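Side-chain contacts in CutA1 (Shewanella, PDB 3AHP), which probably takes part in tolerance of divalent metal ions, and assembles as a trimer of ferredoxin-like subunits: residues T11-P14 with I18-R21; T24-A29 with E72-T77; A40-Y45 with I51-E56. All coordinates share one frame; numbering follows the deposited sequence.

The three contacts divide between the body of the subunit and its protruding hairpin. Contact 1 closes the first strand-to-helix connection, and contact 2 joins the far part of that same helix, 16-28, to helix 68-78. Their centres lie about 11 Å apart. Contact 3 is the hairpin of strands 41-47 and 50-64, centred about 18 Å from the centre of the chain. It meets contact 1 through neighbouring strands of one sheet, where Cys13 packs against Glu56; the centres of these two contacts are about 14 Å apart. Contacts 2 and 3 do not touch, with nearest atoms about 12 Å apart. Along the chain, contact 3 sits inside the loop that contact 2 closes. Contacts 2 and 3 both touch the third subunit.

Contact 1: T11-P14 with I18-R21; sequences TTCP and IACR
Cys13 reaches from the end of strand 6-13 to Ile18 and Ala19 on helix 16-28. This is the first beta-alpha unit of the ferredoxin-like fold, with the helix laid over one face of the sheet. The Cys13 sulfur meets both residues. Cys13 SG lies 3.8 Å from Ala19 CA. On the Ile18 side, Cys13 SG is 3.9 Å from Ile18 CG2. Cys13 CB faces the methyl of Ala19, 4.0 Å from Ala19 CB. The sulfur is set beside the backbone N of Cys13 and anti to its carbonyl carbon (chi1 -75°), which extends it along the helix surface. Ile18 divides its two branches between two neighbours: CG2 goes to the cysteine, and CD1 goes to the proline ring. The Ile18 chain runs roughly perpendicular to the Pro14 ring. No hydrogen bond links the two segments, and the contact is wholly apolar. Further out, Val57 of strand 50-64 touches both Cys13 and Ala19, while His79, Pro80 and Tyr81 pack on Pro14. Asp15 OD1 accepts a hydrogen bond from Ile18 N in the first turn of the helix. Beside the turn, Pro14 CD rests 4.1 Å from Ile18 CD1.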
ATOM      1  N   THR B  11       8.004   3.242   2.581  1.00 20.67           N
ATOM      2  CA  THR B  11       9.195   3.200   3.411  1.00 22.30           C
ATOM      3  C   THR B  11       8.787   3.203   4.872  1.00 21.65           C
ATOM      4  O   THR B  11       7.625   3.160   5.188  1.00 23.58           O
ATOM      5  CB  THR B  11      10.158   4.371   3.098  1.00 21.69           C
ATOM      6  OG1 THR B  11      11.378   4.183   3.815  1.00 26.34           O
ATOM      7  CG2 THR B  11       9.558   5.693   3.491  1.00 20.01           C
ATOM      8  N   THR B  12       9.750   3.284   5.763  1.00 23.71           N
ATOM      9  CA  THR B  12       9.529   2.883   7.137  1.00 23.85           C
ATOM     10  C   THR B  12      10.530   3.647   7.975  1.00 23.43           C
ATOM     11  O   THR B  12      11.622   3.897   7.514  1.00 24.62           O
ATOM     12  CB  THR B  12       9.777   1.367   7.270  1.00 24.47           C
ATOM     13  OG1 THR B  12       8.591   0.710   7.737  1.00 23.11           O
ATOM     14  CG2 THR B  12      10.950   1.091   8.176  1.00 24.94           C
ATOM     15  N   CYS B  13      10.125   4.126   9.143  1.00 24.63           N
ATOM     16  CA  CYS B  13      11.055   4.753  10.072  1.00 25.95           C
ATOM     17  C   CYS B  13      10.968   4.093  11.431  1.00 26.29           C
ATOM     18  O   CYS B  13       9.916   3.581  11.783  1.00 27.28           O
ATOM     19  CB  CYS B  13      10.749   6.240  10.204  1.00 27.61           C
ATOM     20  SG  CYS B  13      11.262   7.229   8.794  1.00 30.63           S
ATOM     21  N   PRO B  14      12.059   4.142  12.224  1.00 28.07           N
ATOM     22  CA  PRO B  14      12.099   3.453  13.521  1.00 28.95           C
ATOM     23  C   PRO B  14      11.153   4.041  14.550  1.00 30.41           C
ATOM     24  O   PRO B  14      10.766   3.346  15.476  1.00 33.16           O
ATOM     25  CB  PRO B  14      13.542   3.639  13.973  1.00 27.31           C
ATOM     26  CG  PRO B  14      14.299   3.781  12.713  1.00 26.58           C
ATOM     27  CD  PRO B  14      13.399   4.613  11.840  1.00 28.06           C
ATOM     28  N   ILE B  18      11.047  10.584  13.773  1.00 29.14           N
ATOM     29  CA  ILE B  18      11.870  10.513  12.601  1.00 28.26           C
ATOM     30  C   ILE B  18      11.015  10.624  11.326  1.00 27.31           C
ATOM     31  O   ILE B  18      11.365  11.344  10.394  1.00 25.75           O
ATOM     32  CB  ILE B  18      12.735   9.238  12.630  1.00 29.19           C
ATOM     33  CG1 ILE B  18      13.601   9.234  13.899  1.00 29.24           C
ATOM     34  CG2 ILE B  18      13.562   9.101  11.342  1.00 25.77           C
ATOM     35  CD1 ILE B  18      14.251   7.879  14.244  1.00 27.47           C
ATOM     36  N   ALA B  19       9.893   9.915  11.290  1.00 27.59           N
ATOM     37  CA  ALA B  19       9.020   9.935  10.113  1.00 27.44           C
ATOM     38  C   ALA B  19       8.569  11.362   9.837  1.00 27.33           C
ATOM     39  O   ALA B  19       8.638  11.849   8.700  1.00 26.65           O
ATOM     40  CB  ALA B  19       7.826   9.029  10.318  1.00 25.15           C
ATOM     41  N   CYS B  20       8.193  12.049  10.908  1.00 27.47           N
ATOM     42  CA  CYS B  20       7.784  13.424  10.830  1.00 29.68           C
ATOM     43  C   CYS B  20       8.879  14.348  10.318  1.00 28.86           C
ATOM     44  O   CYS B  20       8.628  15.238   9.515  1.00 30.30           O
ATOM     45  CB  CYS B  20       7.290  13.904  12.178  1.00 29.91           C
ATOM     46  SG  CYS B  20       6.475  15.502  12.042  1.00 43.59           S
ATOM     47  N   ARG B  21      10.085  14.163  10.826  1.00 29.43           N
ATOM     48  CA  ARG B  21      11.224  14.946  10.418  1.00 28.52           C
ATOM     49  C   ARG B  21      11.506  14.760   8.916  1.00 27.51           C
ATOM     50  O   ARG B  21      11.664  15.733   8.186  1.00 28.16           O
ATOM     51  CB  ARG B  21      12.425  14.561  11.283  1.00 29.47           C
ATOM     52  CG  ARG B  21      13.559  15.583  11.329  1.00 38.64           C
ATOM     53  CD  ARG B  21      14.409  15.443  12.615  1.00 51.34           C
ATOM     54  NE  ARG B  21      15.387  14.347  12.545  1.00 54.67           N
ATOM     55  CZ  ARG B  21      15.470  13.349  13.429  1.00 55.02           C
ATOM     56  NH1 ARG B  21      14.631  13.295  14.469  1.00 50.77           N
ATOM     57  NH2 ARG B  21      16.385  12.397  13.265  1.00 48.93           N
TER

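Contact 2: T24-A29 with E72-T77; sequences TALVEA and EQLVIT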
ATOM      1  N   THR B  24       8.472  16.188   6.804  1.00 22.00           N
ATOM      2  CA  THR B  24       8.599  17.641   6.757  1.00 22.40           C
ATOM      3  C   THR B  24       9.665  18.094   5.742  1.00 22.48           C
ATOM      4  O   THR B  24       9.408  18.934   4.880  1.00 23.76           O
ATOM      5  CB  THR B  24       8.862  18.236   8.178  1.00 22.42           C
ATOM      6  OG1 THR B  24       7.779  17.900   9.046  1.00 22.35           O
ATOM      7  CG2 THR B  24       8.981  19.732   8.142  1.00 20.56           C
ATOM      8  N   ALA B  25      10.842  17.497   5.805  1.00 21.51           N
ATOM      9  CA  ALA B  25      11.885  17.834   4.866  1.00 21.68           C
ATOM     10  C   ALA B  25      11.377  17.631   3.437  1.00 22.55           C
ATOM     11  O   ALA B  25      11.409  18.535   2.599  1.00 22.48           O
ATOM     12  CB  ALA B  25      13.145  16.995   5.143  1.00 19.40           C
ATOM     13  N   LEU B  26      10.897  16.425   3.176  1.00 24.37           N
ATOM     14  CA  LEU B  26      10.369  16.061   1.878  1.00 23.93           C
ATOM     15  C   LEU B  26       9.364  17.094   1.397  1.00 24.06           C
ATOM     16  O   LEU B  26       9.423  17.544   0.256  1.00 23.64           O
ATOM     17  CB  LEU B  26       9.697  14.694   1.980  1.00 23.59           C
ATOM     18  CG  LEU B  26      10.366  13.547   1.236  1.00 19.91           C
ATOM     19  CD1 LEU B  26      11.786  13.882   0.816  1.00 12.15           C
ATOM     20  CD2 LEU B  26      10.302  12.303   2.068  1.00 16.26           C
ATOM     21  N   VAL B  27       8.441  17.470   2.272  1.00 24.41           N
ATOM     22  CA  VAL B  27       7.410  18.405   1.871  1.00 26.24           C
ATOM     23  C   VAL B  27       7.903  19.838   1.736  1.00 27.33           C
ATOM     24  O   VAL B  27       7.702  20.451   0.699  1.00 28.72           O
ATOM     25  CB  VAL B  27       6.080  18.238   2.663  1.00 26.61           C
ATOM     26  CG1 VAL B  27       5.234  19.497   2.614  1.00 24.24           C
ATOM     27  CG2 VAL B  27       5.287  17.089   2.078  1.00 23.73           C
ATOM     28  N   GLU B  28       8.697  20.319   2.683  1.00 29.96           N
ATOM     29  CA  GLU B  28       9.301  21.630   2.476  1.00 30.64           C
ATOM     30  C   GLU B  28      10.348  21.822   1.387  1.00 28.94           C
ATOM     31  O   GLU B  28      10.468  22.906   0.844  1.00 30.81           O
ATOM     32  CB  GLU B  28       9.454  22.508   3.731  1.00 30.80           C
ATOM     33  CG  GLU B  28      10.362  22.041   4.834  1.00 39.34           C
ATOM     34  CD  GLU B  28      10.624  23.156   5.867  1.00 52.11           C
ATOM     35  OE1 GLU B  28      10.224  24.316   5.613  1.00 56.79           O
ATOM     36  OE2 GLU B  28      11.228  22.885   6.931  1.00 54.06           O
ATOM     37  N   ALA B  29      10.939  20.733   0.920  1.00 28.81           N
ATOM     38  CA  ALA B  29      11.815  20.784  -0.254  1.00 27.75           C
ATOM     39  C   ALA B  29      10.994  20.719  -1.520  1.00 27.50           C
ATOM     40  O   ALA B  29      11.533  20.766  -2.624  1.00 25.68           O
ATOM     41  CB  ALA B  29      12.837  19.640  -0.223  1.00 26.14           C
ATOM     42  N   GLU B  72      15.010   9.648  -2.803  1.00 24.54           N
ATOM     43  CA  GLU B  72      15.828   8.569  -2.306  1.00 24.24           C
ATOM     44  C   GLU B  72      17.043   9.098  -1.553  1.00 25.35           C
ATOM     45  O   GLU B  72      17.343   8.648  -0.443  1.00 26.07           O
ATOM     46  CB  GLU B  72      16.300   7.707  -3.451  1.00 23.52           C
ATOM     47  CG  GLU B  72      17.228   6.642  -2.996  1.00 23.96           C
ATOM     48  CD  GLU B  72      17.676   5.772  -4.116  1.00 28.23           C
ATOM     49  OE1 GLU B  72      18.782   6.033  -4.630  1.00 31.69           O
ATOM     50  OE2 GLU B  72      16.904   4.864  -4.512  1.00 28.40           O
ATOM     51  N   GLN B  73      17.779   9.999  -2.199  1.00 24.48           N
ATOM     52  CA  GLN B  73      18.944  10.609  -1.591  1.00 23.62           C
ATOM     53  C   GLN B  73      18.619  11.237  -0.238  1.00 22.28           C
ATOM     54  O   GLN B  73      19.195  10.870   0.768  1.00 24.38           O
ATOM     55  CB  GLN B  73      19.578  11.630  -2.542  1.00 24.89           C
ATOM     56  CG  GLN B  73      21.040  11.954  -2.225  1.00 26.24           C
ATOM     57  CD  GLN B  73      21.874  10.700  -1.993  1.00 26.11           C
ATOM     58  OE1 GLN B  73      22.167  10.341  -0.851  1.00 31.24           O
ATOM     59  NE2 GLN B  73      22.190   9.990  -3.067  1.00 16.90           N
ATOM     60  N   LEU B  74      17.605  12.082  -0.193  1.00 21.83           N
ATOM     61  CA  LEU B  74      17.184  12.691   1.054  1.00 21.26           C
ATOM     62  C   LEU B  74      16.734  11.664   2.108  1.00 21.71           C
ATOM     63  O   LEU B  74      17.173  11.717   3.265  1.00 21.34           O
ATOM     64  CB  LEU B  74      16.096  13.749   0.805  1.00 20.28           C
ATOM     65  CG  LEU B  74      15.703  14.634   1.993  1.00 21.29           C
ATOM     66  CD1 LEU B  74      16.941  15.186   2.658  1.00 23.37           C
ATOM     67  CD2 LEU B  74      14.816  15.788   1.569  1.00 21.04           C
ATOM     68  N   VAL B  75      15.840  10.754   1.731  1.00 21.09           N
ATOM     69  CA  VAL B  75      15.283   9.846   2.714  1.00 20.69           C
ATOM     70  C   VAL B  75      16.374   8.923   3.251  1.00 21.94           C
ATOM     71  O   VAL B  75      16.563   8.825   4.474  1.00 20.97           O
ATOM     72  CB  VAL B  75      14.074   9.028   2.187  1.00 19.97           C
ATOM     73  CG1 VAL B  75      13.668   7.967   3.204  1.00 15.83           C
ATOM     74  CG2 VAL B  75      12.892   9.949   1.899  1.00 18.32           C
ATOM     75  N   ILE B  76      17.146   8.329   2.342  1.00 21.32           N
ATOM     76  CA  ILE B  76      18.169   7.368   2.734  1.00 21.83           C
ATOM     77  C   ILE B  76      19.172   8.002   3.700  1.00 22.03           C
ATOM     78  O   ILE B  76      19.493   7.409   4.724  1.00 23.39           O
ATOM     79  CB  ILE B  76      18.902   6.756   1.502  1.00 22.26           C
ATOM     80  CG1 ILE B  76      18.176   5.509   0.993  1.00 19.22           C
ATOM     81  CG2 ILE B  76      20.338   6.390   1.852  1.00 22.77           C
ATOM     82  CD1 ILE B  76      16.668   5.613   1.037  1.00 19.60           C
ATOM     83  N   THR B  77      19.640   9.212   3.394  1.00 21.38           N
ATOM     84  CA  THR B  77      20.592   9.884   4.272  1.00 21.32           C
ATOM     85  C   THR B  77      20.077  10.393   5.625  1.00 20.49           C
ATOM     86  O   THR B  77      20.811  10.404   6.613  1.00 19.90           O
ATOM     87  CB  THR B  77      21.537  10.916   3.552  1.00 22.47           C
ATOM     88  OG1 THR B  77      21.516  12.159   4.251  1.00 23.81           O
ATOM     89  CG2 THR B  77      21.180  11.131   2.110  1.00 18.22           C
TER
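Leu26 and Leu74 lie alongside each other between helices 16-28 and 68-78, their side chains pointing opposite ways. These are the two helices of the ferredoxin-like fold that lie side by side on one face of the antiparallel sheet. Their short segments run nearly antiparallel, at 159°, and the axes approach to 10.6 Å. At that separation the side chains have to bridge the gap. Leu74 is the main bump from helix 68-78. Its CG stands anti to the backbone N (chi1 -171°), which carries the branch out toward the other helix. There CD2 enters the hollow between Ala25 and Leu26. One wall of the hollow is the small methyl of Ala25, with its CB 4.1 Å from Leu74 CD2. The other wall is Leu26 CD1, 3.7 Å from Leu74 CD2. Leu26 answers from its own side. Its CB does not aim straight at the partner helix, but the fork at its end swings over and parts around two neighbours. CD1 lies against Leu74, and CD2 goes to Val75, lying across that shorter chain. Val75 sends CG2 to meet it from beside its own backbone N. Below this layer, Phe86 of strand 86-94 packs on Val75 and also touches Glu72 and Ile76. Helix 16-28 also borders the second subunit, where Val27 touches Tyr45 of that chain. No polar bond joins the two segments. At the Val75 end of the contact, Leu26 CD2 and Val75 CG2 are 3.5 Å apart.

Contact 3: A40-Y45 with I51-E56; sequences AVESIY and ICQSHE
Glu56 OE2 takes one sound and one weak hydrogen bond from two hydroxyls. Ser43 OG donates to Glu56 OE2 across the strands at 2.9 Å, coming from above the carboxylate plane, about 40° out of it. Thr12 OG1, on strand 6-13, makes the weak second bond. The serine hydroxyl lies beside its own backbone N (chi1 -70°), within range of the carboxylate. Ser43 and Glu56 are buried, and the two hydroxyls may partly offset the charge of the glutamate. On the same face, Cys52 CB lies over one face of the Tyr45 ring, 4.0 Å from the ring centroid, as a CH-pi contact. The Cys52 sulfur approaches the ring obliquely. The phenol end reaches Ser54, and Tyr45 OH and Ser54 OG form a weak bond of 3.3 Å. The other face carries Glu42, Ile44, Gln53 and His55. Glu42 CG lies over the His55 ring, 4.2 Å from its centroid, in a second CH-pi contact. Further on, the Glu42 chain runs beside Gln53, and Glu42 OE2 comes 3.5 Å from Gln53 CB. Ile44 also lies alongside Gln53, with CD1 against Gln53 CB, while its CG2 turns to Ile51 CD1. Backbone bonds hold the strands at Val41 with Glu56, Ser43 with Ser54 and Tyr45 with Cys52; the Ser54 N to Ser43 O bond is weak. Residues Glu42 to Tyr45 also pair with a strand of the third subunit, and Ile44 packs on Val27 of that subunit. This is the antiparallel beta hairpin of the CutA1 trimer, which carries one subunit's sheet into the next.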
ATOM      1  N   ALA B  40       1.884   2.716  14.128  1.00 22.15           N
ATOM      2  CA  ALA B  40       2.911   1.720  14.124  1.00 21.72           C
ATOM      3  C   ALA B  40       2.553   0.449  13.406  1.00 23.41           C
ATOM      4  O   ALA B  40       1.429   0.054  13.386  1.00 23.94           O
ATOM      5  CB  ALA B  40       3.335   1.433  15.466  1.00 19.26           C
ATOM      6  N   VAL B  41       3.552  -0.179  12.801  1.00 20.00           N
ATOM      7  CA  VAL B  41       3.450  -1.497  12.248  1.00 20.00           C
ATOM      8  C   VAL B  41       4.533  -2.394  12.818  1.00 20.00           C
ATOM      9  O   VAL B  41       5.468  -1.936  13.353  1.00 23.04           O
ATOM     10  CB  VAL B  41       3.552  -1.496  10.737  1.00 20.00           C
ATOM     11  CG1 VAL B  41       2.463  -0.787  10.113  1.00 20.00           C
ATOM     12  CG2 VAL B  41       4.838  -1.016  10.293  1.00 20.00           C
ATOM     13  N   GLU B  42       4.380  -3.690  12.699  1.00 23.86           N
ATOM     14  CA  GLU B  42       5.376  -4.618  13.146  1.00 26.68           C
ATOM     15  C   GLU B  42       6.111  -5.209  11.997  1.00 26.21           C
ATOM     16  O   GLU B  42       5.547  -5.806  11.155  1.00 27.37           O
ATOM     17  CB  GLU B  42       4.776  -5.709  14.010  1.00 27.21           C
ATOM     18  CG  GLU B  42       5.714  -6.206  15.093  1.00 38.07           C
ATOM     19  CD  GLU B  42       5.231  -7.455  15.776  1.00 48.05           C
ATOM     20  OE1 GLU B  42       4.154  -7.917  15.401  1.00 47.04           O
ATOM     21  OE2 GLU B  42       5.923  -7.953  16.675  1.00 42.94           O
ATOM     22  N   SER B  43       7.398  -4.982  11.965  1.00 25.95           N
ATOM     23  CA  SER B  43       8.222  -5.507  10.888  1.00 26.23           C
ATOM     24  C   SER B  43       8.955  -6.775  11.329  1.00 27.09           C
ATOM     25  O   SER B  43       9.675  -6.777  12.321  1.00 28.24           O
ATOM     26  CB  SER B  43       9.235  -4.465  10.414  1.00 26.57           C
ATOM     27  OG  SER B  43       8.581  -3.416   9.718  1.00 25.32           O
ATOM     28  N   ILE B  44       8.803  -7.832  10.545  1.00 26.15           N
ATOM     29  CA  ILE B  44       9.427  -9.085  10.826  1.00 26.04           C
ATOM     30  C   ILE B  44      10.450  -9.385   9.741  1.00 25.57           C
ATOM     31  O   ILE B  44      10.138  -9.350   8.551  1.00 23.17           O
ATOM     32  CB  ILE B  44       8.375 -10.215  10.912  1.00 27.77           C
ATOM     33  CG1 ILE B  44       7.125  -9.718  11.646  1.00 29.60           C
ATOM     34  CG2 ILE B  44       8.951 -11.454  11.607  1.00 24.09           C
ATOM     35  CD1 ILE B  44       7.160  -9.916  13.140  1.00 27.97           C
ATOM     36  N   TYR B  45      11.667  -9.705  10.182  1.00 26.46           N
ATOM     37  CA  TYR B  45      12.828  -9.843   9.306  1.00 28.79           C
ATOM     38  C   TYR B  45      13.964 -10.558  10.058  1.00 30.56           C
ATOM     39  O   TYR B  45      13.980 -10.609  11.300  1.00 30.13           O
ATOM     40  CB  TYR B  45      13.299  -8.459   8.826  1.00 28.29           C
ATOM     41  CG  TYR B  45      13.760  -7.581   9.961  1.00 31.34           C
ATOM     42  CD1 TYR B  45      15.111  -7.521  10.319  1.00 28.69           C
ATOM     43  CD2 TYR B  45      12.835  -6.923  10.772  1.00 31.49           C
ATOM     44  CE1 TYR B  45      15.520  -6.799  11.402  1.00 28.31           C
ATOM     45  CE2 TYR B  45      13.243  -6.211  11.876  1.00 29.72           C
ATOM     46  CZ  TYR B  45      14.582  -6.145  12.181  1.00 31.14           C
ATOM     47  OH  TYR B  45      14.991  -5.402  13.258  1.00 33.38           O
ATOM     48  N   ILE B  51      15.397 -14.137  14.352  1.00 45.13           N
ATOM     49  CA  ILE B  51      14.125 -13.618  13.907  1.00 43.28           C
ATOM     50  C   ILE B  51      13.770 -12.377  14.730  1.00 41.70           C
ATOM     51  O   ILE B  51      13.702 -12.419  15.956  1.00 40.22           O
ATOM     52  CB  ILE B  51      13.050 -14.731  13.985  1.00 43.89           C
ATOM     53  CG1 ILE B  51      12.234 -14.790  12.694  1.00 45.23           C
ATOM     54  CG2 ILE B  51      12.216 -14.650  15.273  1.00 43.32           C
ATOM     55  CD1 ILE B  51      10.960 -13.991  12.748  1.00 47.02           C
ATOM     56  N   CYS B  52      13.725 -11.238  14.057  1.00 40.95           N
ATOM     57  CA  CYS B  52      13.554  -9.970  14.744  1.00 40.35           C
ATOM     58  C   CYS B  52      12.203  -9.364  14.410  1.00 40.29           C
ATOM     59  O   CYS B  52      11.603  -9.694  13.387  1.00 39.46           O
ATOM     60  CB  CYS B  52      14.686  -9.004  14.385  1.00 40.34           C
ATOM     61  SG  CYS B  52      16.352  -9.651  14.741  1.00 43.28           S
ATOM     62  N   GLN B  53      11.670  -8.590  15.352  1.00 41.16           N
ATOM     63  CA  GLN B  53      10.492  -7.771  15.123  1.00 40.75           C
ATOM     64  C   GLN B  53      10.694  -6.406  15.748  1.00 40.25           C
ATOM     65  O   GLN B  53      10.709  -6.272  16.979  1.00 41.08           O
ATOM     66  CB  GLN B  53       9.231  -8.425  15.693  1.00 41.35           C
ATOM     67  CG  GLN B  53       9.401  -9.124  17.040  1.00 48.54           C
ATOM     68  CD  GLN B  53       9.209 -10.643  16.939  1.00 57.54           C
ATOM     69  OE1 GLN B  53      10.149 -11.420  17.167  1.00 58.71           O
ATOM     70  NE2 GLN B  53       8.005 -11.067  16.539  1.00 56.96           N
ATOM     71  N   SER B  54      10.841  -5.390  14.904  1.00 37.90           N
ATOM     72  CA  SER B  54      10.772  -4.027  15.383  1.00 36.99           C
ATOM     73  C   SER B  54       9.459  -3.317  15.063  1.00 37.22           C
ATOM     74  O   SER B  54       8.768  -3.668  14.102  1.00 36.78           O
ATOM     75  CB  SER B  54      11.997  -3.204  14.965  1.00 37.65           C
ATOM     76  OG  SER B  54      12.364  -3.424  13.621  1.00 35.73           O
ATOM     77  N   HIS B  55       9.074  -2.398  15.951  1.00 36.56           N
ATOM     78  CA  HIS B  55       7.934  -1.528  15.750  1.00 36.13           C
ATOM     79  C   HIS B  55       8.362  -0.250  15.024  1.00 34.34           C
ATOM     80  O   HIS B  55       9.336   0.394  15.393  1.00 34.79           O
ATOM     81  CB  HIS B  55       7.261  -1.215  17.088  1.00 37.57           C
ATOM     82  CG  HIS B  55       6.210  -2.210  17.481  1.00 47.01           C
ATOM     83  ND1 HIS B  55       6.411  -3.164  18.461  1.00 51.92           N
ATOM     84  CD2 HIS B  55       4.953  -2.416  17.011  1.00 49.96           C
ATOM     85  CE1 HIS B  55       5.317  -3.896  18.591  1.00 53.92           C
ATOM     86  NE2 HIS B  55       4.427  -3.479  17.706  1.00 53.73           N
ATOM     87  N   GLU B  56       7.656   0.097  13.987  1.00 33.07           N
ATOM     88  CA  GLU B  56       8.173   0.991  13.022  1.00 31.77           C
ATOM     89  C   GLU B  56       7.079   1.833  12.529  1.00 31.34           C
ATOM     90  O   GLU B  56       5.945   1.503  12.601  1.00 32.72           O
ATOM     91  CB  GLU B  56       8.787   0.243  11.872  1.00 31.46           C
ATOM     92  CG  GLU B  56      10.051  -0.375  12.226  1.00 27.35           C
ATOM     93  CD  GLU B  56      10.843  -0.680  11.074  1.00 27.39           C
ATOM     94  OE1 GLU B  56      12.037  -0.531  11.128  1.00 30.41           O
ATOM     95  OE2 GLU B  56      10.285  -1.082  10.107  1.00 26.41           O
TER